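PDB 3F08: SRPBCC family protein from Bacillus thuringiensis serovar konkukian, which is of unknown function but, as a member of the polyketide cyclase/dehydrase and lipid transport family, probably binds a hydrophobic ligand. Local coordinates for residues 92-95 with 96-100. The protein carries 5 engineered substitutions. Numbering follows the deposited sequence.
Sequences EGTE and SNTSL
Thr-98 turns its hydroxyl back across the loop to meet the backbone of Glu-95, whose N-H donates a nearly straight hydrogen bond to OG1 (N to OG1 3.1 Å, 162° at the hydrogen). A chi1 of 63° tucks OG1 in over its own backbone, flanked by N and C, and CB points at the opposing segment, which carries OG1 to the inner side of the bend. The amide nitrogen of Thr-94 also lies 3.2 Å from Thr-98 OG1. A weak return bond runs from Thr-98 N to Glu-95 O at 3.4 Å and closes the type I beta turn from Glu-95 to Thr-98. The methyl CG2 of Thr-98 comes within 3.9 Å of Glu-95 OE1. Beyond Glu-95, the side chain of Asn-97 runs alongside that of the glutamate and points the same way.

Toward the base of the loop its two arms draw close at Gly-93, whose CA makes a C-H...O contact with Thr-98 O at 3.3 Å. The arms meet backbone to backbone here, with Gly-93 CA 3.7 Å from Ser-99 CA. Outside the loop, Glu-9 accepts a weak hydrogen bond from Thr-98 OG1, Ser-99 OG bonds to Gly-12 O, and Glu-92 forms a salt bridge with Arg-68. The whole is a beta hairpin connection, joining antiparallel strands 81-92 and 99-109 at one end of the curved sheet of a Bet v 1-like, helix-grip fold.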
loop_
_atom_site.group_PDB
_atom_site.type_symbol
_atom_site.label_atom_id
_atom_site.label_comp_id
_atom_site.label_asym_id
_atom_site.label_seq_id
_atom_site.Cartn_x
_atom_site.Cartn_y
_atom_site.Cartn_z
ATOM N N GLU B 92 18.560 6.852 4.860
ATOM C CA GLU B 92 19.188 7.564 5.959
ATOM C C GLU B 92 19.984 8.765 5.452
ATOM O O GLU B 92 20.719 8.657 4.472
ATOM C CB GLU B 92 20.130 6.626 6.715
ATOM C CG GLU B 92 19.448 5.547 7.547
ATOM C CD GLU B 92 18.639 4.555 6.723
ATOM O OE1 GLU B 92 18.963 4.339 5.526
ATOM O OE2 GLU B 92 17.685 3.969 7.288
ATOM N N GLY B 93 19.831 9.906 6.119
ATOM C CA GLY B 93 20.567 11.094 5.729
ATOM C C GLY B 93 21.930 11.049 6.400
ATOM O O GLY B 93 22.251 10.073 7.076
ATOM N N THR B 94 22.738 12.088 6.220
ATOM C CA THR B 94 24.056 12.125 6.844
ATOM C C THR B 94 23.925 12.481 8.324
ATOM O O THR B 94 24.779 12.133 9.138
ATOM C CB THR B 94 24.967 13.147 6.150
ATOM O OG1 THR B 94 24.254 14.378 5.983
ATOM C CG2 THR B 94 25.413 12.620 4.785
ATOM N N GLU B 95 22.847 13.187 8.651
ATOM C CA GLU B 95 22.542 13.595 10.018
ATOM C C GLU B 95 21.186 13.006 10.379
ATOM O O GLU B 95 20.468 12.502 9.514
ATOM C CB GLU B 95 22.456 15.120 10.133
ATOM C CG GLU B 95 23.783 15.841 10.219
ATOM C CD GLU B 95 23.616 17.348 10.321
ATOM O OE1 GLU B 95 23.042 17.942 9.385
ATOM O OE2 GLU B 95 24.056 17.940 11.334
ATOM N N SER B 96 20.828 13.087 11.652
ATOM C CA SER B 96 19.548 12.561 12.095
ATOM C C SER B 96 18.404 13.471 11.656
ATOM O O SER B 96 17.246 13.066 11.696
ATOM C CB SER B 96 19.539 12.412 13.613
ATOM O OG SER B 96 19.776 13.657 14.240
ATOM N N ASN B 97 18.731 14.695 11.236
ATOM C CA ASN B 97 17.714 15.643 10.791
ATOM C C ASN B 97 17.711 15.852 9.277
ATOM O O ASN B 97 17.205 16.861 8.784
ATOM C CB ASN B 97 17.879 16.993 11.498
ATOM C CG ASN B 97 19.106 17.758 11.030
ATOM O OD1 ASN B 97 20.207 17.211 10.969
ATOM N ND2 ASN B 97 18.920 19.037 10.710
ATOM N N THR B 98 18.289 14.910 8.536
ATOM C CA THR B 98 18.286 15.003 7.077
ATOM C C THR B 98 17.964 13.629 6.505
ATOM O O THR B 98 18.066 12.627 7.206
ATOM C CB THR B 98 19.644 15.464 6.505
ATOM O OG1 THR B 98 20.648 14.492 6.813
ATOM C CG2 THR B 98 20.042 16.820 7.075
ATOM N N SER B 99 17.566 13.589 5.238
ATOM C CA SER B 99 17.231 12.331 4.581
ATOM C C SER B 99 17.778 12.323 3.168
ATOM O O SER B 99 17.890 13.369 2.531
ATOM C CB SER B 99 15.706 12.140 4.491
ATOM O OG SER B 99 15.100 11.996 5.760
ATOM N N LEU B 100 18.132 11.142 2.678
ATOM C CA LEU B 100 18.591 11.020 1.305
ATOM C C LEU B 100 17.397 10.433 0.573
ATOM O O LEU B 100 17.134 9.235 0.645
ATOM C CB LEU B 100 19.774 10.066 1.182
ATOM C CG LEU B 100 20.295 10.011 -0.256
ATOM C CD1 LEU B 100 20.803 11.390 -0.658
ATOM C CD2 LEU B 100 21.400 8.977 -0.373
#